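Local coordinates for protein citrinin polyketide synthase (Monascus purpureus, PDB 5MPT) that builds the polyketide precursor of the mycotoxin citrinin, its domain present here being the C-methyltransferase that methylates the growing chain, at residues A[285-297]-A[332-344]. Numbering follows the deposited sequence.
Sequences TNCVHATRNLEIS and GWWLFEDGRRHAL. With SAH (S-adenosyl-L-homocysteine), chain B; EDO (1,2-ethanediol), chain D.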
loop_
_atom_site.group_PDB
_atom_site.type_symbol
_atom_site.label_atom_id
_atom_site.label_comp_id
_atom_site.label_asym_id
_atom_site.label_seq_id
_atom_site.Cartn_x
_atom_site.Cartn_y
_atom_site.Cartn_z
ATOM N N THR A 285 2.672 -6.746 -2.607
ATOM C CA THR A 285 2.752 -5.555 -1.769
ATOM C C THR A 285 1.699 -4.568 -2.231
ATOM O O THR A 285 1.834 -3.975 -3.306
ATOM C CB THR A 285 4.148 -4.947 -1.840
ATOM O OG1 THR A 285 5.084 -5.886 -1.307
ATOM C CG2 THR A 285 4.221 -3.585 -1.120
ATOM N N ASN A 286 0.644 -4.429 -1.406
ATOM C CA ASN A 286 -0.398 -3.406 -1.523
ATOM C C ASN A 286 -1.036 -3.385 -2.901
ATOM O O ASN A 286 -1.384 -2.327 -3.443
ATOM C CB ASN A 286 0.147 -2.052 -1.102
ATOM C CG ASN A 286 0.090 -1.906 0.393
ATOM O OD1 ASN A 286 -0.952 -2.196 1.012
ATOM N ND2 ASN A 286 1.194 -1.532 1.010
ATOM N N CYS A 287 -1.265 -4.558 -3.426
ATOM C CA CYS A 287 -1.967 -4.718 -4.687
ATOM C C CYS A 287 -3.218 -5.568 -4.569
ATOM O O CYS A 287 -4.196 -5.301 -5.277
ATOM C CB CYS A 287 -1.042 -5.318 -5.751
ATOM S SG CYS A 287 -0.367 -6.933 -5.244
ATOM N N VAL A 288 -3.244 -6.563 -3.685
ATOM C CA VAL A 288 -4.407 -7.447 -3.664
ATOM C C VAL A 288 -5.642 -6.687 -3.147
ATOM O O VAL A 288 -6.769 -6.934 -3.587
ATOM C CB VAL A 288 -4.096 -8.720 -2.854
ATOM C CG1 VAL A 288 -5.350 -9.587 -2.708
ATOM C CG2 VAL A 288 -2.975 -9.546 -3.526
ATOM N N HIS A 289 -5.460 -5.724 -2.248
ATOM C CA HIS A 289 -6.604 -4.930 -1.805
ATOM C C HIS A 289 -7.252 -4.172 -2.942
ATOM O O HIS A 289 -8.427 -3.803 -2.820
ATOM C CB HIS A 289 -6.211 -3.961 -0.689
ATOM C CG HIS A 289 -5.260 -2.879 -1.087
ATOM N ND1 HIS A 289 -4.013 -2.775 -0.520
ATOM C CD2 HIS A 289 -5.393 -1.801 -1.895
ATOM C CE1 HIS A 289 -3.398 -1.704 -0.991
ATOM N NE2 HIS A 289 -4.220 -1.083 -1.817
ATOM N N ALA A 290 -6.522 -3.907 -4.036
ATOM C CA ALA A 290 -7.055 -3.071 -5.113
ATOM C C ALA A 290 -7.961 -3.841 -6.039
ATOM O O ALA A 290 -8.528 -3.239 -6.966
ATOM C CB ALA A 290 -5.906 -2.468 -5.931
ATOM N N THR A 291 -8.153 -5.119 -5.786
ATOM C CA THR A 291 -8.983 -5.922 -6.669
ATOM C C THR A 291 -10.440 -5.887 -6.208
ATOM O O THR A 291 -10.773 -5.441 -5.105
ATOM C CB THR A 291 -8.470 -7.365 -6.741
ATOM O OG1 THR A 291 -8.608 -8.028 -5.475
ATOM C CG2 THR A 291 -7.017 -7.412 -7.168
ATOM N N ARG A 292 -11.319 -6.421 -7.065
ATOM C CA ARG A 292 -12.748 -6.338 -6.821
ATOM C C ARG A 292 -13.187 -7.200 -5.651
ATOM O O ARG A 292 -14.085 -6.816 -4.898
ATOM C CB ARG A 292 -13.485 -6.754 -8.088
ATOM C CG ARG A 292 -13.318 -5.769 -9.247
ATOM C CD ARG A 292 -13.986 -6.246 -10.554
ATOM N NE ARG A 292 -13.991 -5.154 -11.538
ATOM C CZ ARG A 292 -12.900 -4.773 -12.203
ATOM N NH1 ARG A 292 -11.750 -5.397 -12.012
ATOM N NH2 ARG A 292 -12.936 -3.754 -13.045
ATOM N N ASN A 293 -12.611 -8.387 -5.515
ATOM C CA ASN A 293 -13.178 -9.413 -4.645
ATOM C C ASN A 293 -12.021 -10.196 -4.054
ATOM O O ASN A 293 -11.259 -10.828 -4.787
ATOM C CB ASN A 293 -14.147 -10.326 -5.421
ATOM C CG ASN A 293 -14.743 -11.440 -4.548
ATOM O OD1 ASN A 293 -14.018 -12.224 -3.918
ATOM N ND2 ASN A 293 -16.074 -11.524 -4.528
ATOM N N LEU A 294 -11.839 -10.080 -2.735
ATOM C CA LEU A 294 -10.653 -10.652 -2.113
ATOM C C LEU A 294 -10.682 -12.170 -2.140
ATOM O O LEU A 294 -9.631 -12.809 -2.280
ATOM C CB LEU A 294 -10.518 -10.138 -0.684
ATOM C CG LEU A 294 -10.250 -8.643 -0.563
ATOM C CD1 LEU A 294 -9.992 -8.287 0.890
ATOM C CD2 LEU A 294 -9.065 -8.163 -1.434
ATOM N N GLU A 295 -11.865 -12.769 -1.991
ATOM C CA GLU A 295 -11.984 -14.229 -2.107
ATOM C C GLU A 295 -11.511 -14.721 -3.468
ATOM O O GLU A 295 -10.730 -15.684 -3.570
ATOM C CB GLU A 295 -13.429 -14.661 -1.891
ATOM C CG GLU A 295 -13.890 -14.638 -0.448
ATOM C CD GLU A 295 -15.247 -15.292 -0.262
ATOM O OE1 GLU A 295 -15.640 -16.105 -1.131
ATOM O OE2 GLU A 295 -15.912 -14.987 0.752
ATOM N N ILE A 296 -12.007 -14.102 -4.530
ATOM C CA ILE A 296 -11.613 -14.508 -5.875
ATOM C C ILE A 296 -10.117 -14.314 -6.069
ATOM O O ILE A 296 -9.421 -15.201 -6.579
ATOM C CB ILE A 296 -12.441 -13.732 -6.925
ATOM C CG1 ILE A 296 -13.901 -14.160 -6.848
ATOM C CG2 ILE A 296 -11.870 -13.900 -8.321
ATOM C CD1 ILE A 296 -14.825 -13.327 -7.736
ATOM N N SER A 297 -9.589 -13.159 -5.643
ATOM C CA SER A 297 -8.175 -12.896 -5.869
ATOM C C SER A 297 -7.291 -13.872 -5.088
ATOM O O SER A 297 -6.310 -14.396 -5.624
ATOM C CB SER A 297 -7.835 -11.472 -5.491
ATOM O OG SER A 297 -8.490 -10.601 -6.376
ATOM N N GLY A 332 -8.830 3.117 -9.073
ATOM C CA GLY A 332 -8.266 1.870 -8.561
ATOM C C GLY A 332 -8.419 1.665 -7.072
ATOM O O GLY A 332 -8.174 0.557 -6.596
ATOM N N TRP A 333 -8.793 2.706 -6.331
ATOM C CA TRP A 333 -8.977 2.654 -4.885
ATOM C C TRP A 333 -10.394 2.290 -4.490
ATOM O O TRP A 333 -10.653 2.086 -3.292
ATOM C CB TRP A 333 -8.641 4.030 -4.301
ATOM C CG TRP A 333 -8.361 4.163 -2.829
ATOM C CD1 TRP A 333 -9.076 4.891 -1.908
ATOM C CD2 TRP A 333 -7.243 3.620 -2.120
ATOM N NE1 TRP A 333 -8.469 4.832 -0.670
ATOM C CE2 TRP A 333 -7.351 4.045 -0.775
ATOM C CE3 TRP A 333 -6.163 2.811 -2.491
ATOM C CZ2 TRP A 333 -6.429 3.681 0.196
ATOM C CZ3 TRP A 333 -5.260 2.461 -1.537
ATOM C CH2 TRP A 333 -5.394 2.897 -0.201
ATOM N N TRP A 334 -11.322 2.257 -5.465
ATOM C CA TRP A 334 -12.744 2.061 -5.215
ATOM C C TRP A 334 -13.317 0.891 -6.016
ATOM O O TRP A 334 -14.521 0.858 -6.328
ATOM C CB TRP A 334 -13.499 3.369 -5.525
ATOM C CG TRP A 334 -13.000 4.514 -4.721
ATOM C CD1 TRP A 334 -12.130 5.484 -5.119
ATOM C CD2 TRP A 334 -13.285 4.769 -3.348
ATOM N NE1 TRP A 334 -11.875 6.352 -4.080
ATOM C CE2 TRP A 334 -12.577 5.930 -2.981
ATOM C CE3 TRP A 334 -14.073 4.126 -2.387
ATOM C CZ2 TRP A 334 -12.627 6.445 -1.715
ATOM C CZ3 TRP A 334 -14.129 4.646 -1.127
ATOM C CH2 TRP A 334 -13.411 5.798 -0.796
ATOM N N LEU A 335 -12.490 -0.080 -6.375
ATOM C CA LEU A 335 -12.984 -1.186 -7.186
ATOM C C LEU A 335 -13.693 -2.264 -6.386
ATOM O O LEU A 335 -14.426 -3.066 -6.981
ATOM C CB LEU A 335 -11.857 -1.821 -7.981
ATOM C CG LEU A 335 -11.213 -1.009 -9.098
ATOM C CD1 LEU A 335 -10.150 -1.842 -9.809
ATOM C CD2 LEU A 335 -12.270 -0.551 -10.085
ATOM N N PHE A 336 -13.486 -2.321 -5.073
ATOM C CA PHE A 336 -14.075 -3.378 -4.259
ATOM C C PHE A 336 -15.576 -3.488 -4.502
ATOM O O PHE A 336 -16.286 -2.485 -4.596
ATOM C CB PHE A 336 -13.791 -3.120 -2.771
ATOM C CG PHE A 336 -14.180 -1.733 -2.280
ATOM C CD1 PHE A 336 -15.445 -1.499 -1.766
ATOM C CD2 PHE A 336 -13.252 -0.707 -2.289
ATOM C CE1 PHE A 336 -15.796 -0.260 -1.310
ATOM C CE2 PHE A 336 -13.575 0.527 -1.816
ATOM C CZ PHE A 336 -14.862 0.759 -1.329
ATOM N N GLU A 337 -16.052 -4.725 -4.633
ATOM C CA GLU A 337 -17.476 -4.991 -4.792
ATOM C C GLU A 337 -17.834 -6.299 -4.105
ATOM O O GLU A 337 -18.693 -7.051 -4.577
ATOM C CB GLU A 337 -17.871 -5.022 -6.271
ATOM C CG GLU A 337 -16.925 -5.817 -7.111
ATOM C CD GLU A 337 -17.292 -5.855 -8.594
ATOM O OE1 GLU A 337 -17.700 -4.811 -9.146
ATOM O OE2 GLU A 337 -17.135 -6.939 -9.195
ATOM N N ASP A 338 -17.170 -6.590 -2.981
ATOM C CA ASP A 338 -17.346 -7.849 -2.272
ATOM C C ASP A 338 -17.835 -7.647 -0.850
ATOM O O ASP A 338 -17.648 -8.529 -0.007
ATOM C CB ASP A 338 -16.042 -8.637 -2.259
ATOM C CG ASP A 338 -14.926 -7.908 -1.577
ATOM O OD1 ASP A 338 -15.137 -6.727 -1.221
ATOM O OD2 ASP A 338 -13.845 -8.521 -1.417
ATOM N N GLY A 339 -18.439 -6.511 -0.561
ATOM C CA GLY A 339 -18.934 -6.216 0.763
ATOM C C GLY A 339 -18.059 -5.283 1.574
ATOM O O GLY A 339 -18.523 -4.751 2.583
ATOM N N ARG A 340 -16.808 -5.084 1.169
ATOM C CA ARG A 340 -15.971 -4.086 1.820
ATOM C C ARG A 340 -16.565 -2.699 1.635
ATOM O O ARG A 340 -17.262 -2.412 0.655
ATOM C CB ARG A 340 -14.559 -4.097 1.247
ATOM C CG ARG A 340 -13.684 -5.279 1.688
ATOM C CD ARG A 340 -12.369 -5.257 0.947
ATOM N NE ARG A 340 -12.527 -5.654 -0.441
ATOM C CZ ARG A 340 -11.611 -5.464 -1.383
ATOM N NH1 ARG A 340 -10.466 -4.843 -1.097
ATOM N NH2 ARG A 340 -11.849 -5.893 -2.618
ATOM N N ARG A 341 -16.281 -1.836 2.602
ATOM C CA ARG A 341 -16.601 -0.415 2.507
ATOM C C ARG A 341 -15.363 0.427 2.240
ATOM O O ARG A 341 -15.477 1.637 2.036
ATOM C CB ARG A 341 -17.279 0.066 3.796
ATOM C CG ARG A 341 -18.708 -0.447 3.976
ATOM C CD ARG A 341 -19.147 -0.486 5.441
ATOM N NE ARG A 341 -18.576 -1.628 6.165
ATOM C CZ ARG A 341 -17.940 -1.567 7.337
ATOM N NH1 ARG A 341 -17.467 -2.681 7.883
ATOM N NH2 ARG A 341 -17.779 -0.414 7.977
ATOM N N HIS A 342 -14.193 -0.202 2.246
ATOM C CA HIS A 342 -12.918 0.424 1.960
ATOM C C HIS A 342 -12.035 -0.668 1.396
ATOM O O HIS A 342 -12.221 -1.839 1.719
ATOM C CB HIS A 342 -12.310 1.032 3.218
ATOM C CG HIS A 342 -11.158 1.951 2.960
ATOM N ND1 HIS A 342 -9.888 1.496 2.664
ATOM C CD2 HIS A 342 -11.085 3.303 2.967
ATOM C CE1 HIS A 342 -9.081 2.533 2.513
ATOM N NE2 HIS A 342 -9.785 3.641 2.681
ATOM N N ALA A 343 -11.114 -0.292 0.512
ATOM C CA ALA A 343 -10.241 -1.291 -0.098
ATOM C C ALA A 343 -9.380 -1.990 0.946
ATOM O O ALA A 343 -9.174 -3.201 0.886
ATOM C CB ALA A 343 -9.354 -0.641 -1.160
ATOM N N LEU A 344 -8.855 -1.232 1.891
ATOM C CA LEU A 344 -7.955 -1.756 2.904
ATOM C C LEU A 344 -8.738 -2.485 3.993
ATOM O O LEU A 344 -9.857 -2.095 4.343
ATOM C CB LEU A 344 -7.156 -0.614 3.523
ATOM C CG LEU A 344 -6.336 0.263 2.575
ATOM C CD1 LEU A 344 -5.565 1.320 3.347
ATOM C CD2 LEU A 344 -5.401 -0.559 1.704
HETATM N N SAH B . 3.869 -3.072 -5.240
HETATM C CA SAH B . 3.656 -1.684 -5.748
HETATM C CB SAH B . 2.998 -0.680 -4.808
HETATM C CG SAH B . 1.502 -0.863 -4.625
HETATM S SD SAH B . 0.697 -0.056 -6.051
HETATM C C SAH B . 5.047 -1.118 -6.149
HETATM O O SAH B . 4.948 -0.211 -7.098
HETATM O OXT SAH B . 6.087 -1.436 -5.628
HETATM C "C5'" SAH B . -0.474 -1.321 -6.611
HETATM C "C4'" SAH B . 0.108 -2.041 -7.810
HETATM O "O4'" SAH B . -0.821 -3.107 -8.101
HETATM C "C3'" SAH B . 0.229 -1.200 -9.087
HETATM O "O3'" SAH B . 1.499 -1.494 -9.661
HETATM C "C2'" SAH B . -0.937 -1.700 -9.958
HETATM O "O2'" SAH B . -0.641 -1.653 -11.352
HETATM C "C1'" SAH B . -1.052 -3.145 -9.487
HETATM N N9 SAH B . -2.343 -3.787 -9.704
HETATM C C8 SAH B . -3.593 -3.251 -9.549
HETATM N N7 SAH B . -4.571 -4.064 -9.868
HETATM C C5 SAH B . -3.916 -5.221 -10.270
HETATM C C6 SAH B . -4.382 -6.465 -10.737
HETATM N N6 SAH B . -5.675 -6.758 -10.926
HETATM N N1 SAH B . -3.462 -7.399 -11.044
HETATM C C2 SAH B . -2.166 -7.110 -10.893
HETATM N N3 SAH B . -1.604 -5.982 -10.459
HETATM C C4 SAH B . -2.542 -5.065 -10.166
HETATM C C1 EDO D . -9.912 -0.242 6.552
HETATM O O1 EDO D . -10.881 -1.271 6.771
HETATM C C2 EDO D . -8.650 -0.647 7.297
HETATM O O2 EDO D . -9.038 -1.161 8.577
HETATM O O HOH W 1 -9.837 -0.687 -5.166
HETATM O O HOH W 2 -18.599 -9.536 -5.292
#
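R340 NH2 reaches T291 O at 2.7 Å and, more weakly, R292 O, while its NH1 donates to H289 O at 2.9 Å and to A343 O of its own loop. All four carbonyl oxygens are met round the edge of one guanidinium group. On the remaining edge NE forms a salt bridge with D338 OD1, a nearly straight bond (172°) that uses the syn lone pair. L294 CG sits centrally over one guanidinium face and F336 CB lies offset over the opposite one. A bend at chi3 (-73°) turns the R340 chain so that its flat end enters this slot, where bonds on every nitrogen fix its rotation.

D338 also serves the helix beginning after N293. Its OD2 receives L294 N at 2.9 Å from the anti side, out of the carboxylate plane, while N293, the N-cap, accepts from I296 N through OD1. The carboxylate thus joins R340 to the start of helix 294-304. Beside it, E337 N donates to R292 O. The R292 and E337 side chains run alongside each other, with R292 CD 3.5 Å from E337 OE2; the guanidinium itself forms a salt bridge with E268.

Nearer the active site, L344 CD2 stands over the centre of the H289 ring in a CH-pi contact, 3.5 Å from the centroid and 10° off the normal. W333 CZ3 approaches H289 NE2 obliquely, and H289 ND1 is hydrogen-bonded to E315, a second catalytic residue. Catalytic H289 follows the S-adenosyl-L-homocysteine-binding residues T285 to C287 at the end of a Rossmann-like strand. The geometry is consistent with loop 332-344 positioning this histidine beside the S-adenosyl-L-homocysteine pocket: R340 NH1 holds its carbonyl and L344 CD2 packs on its ring.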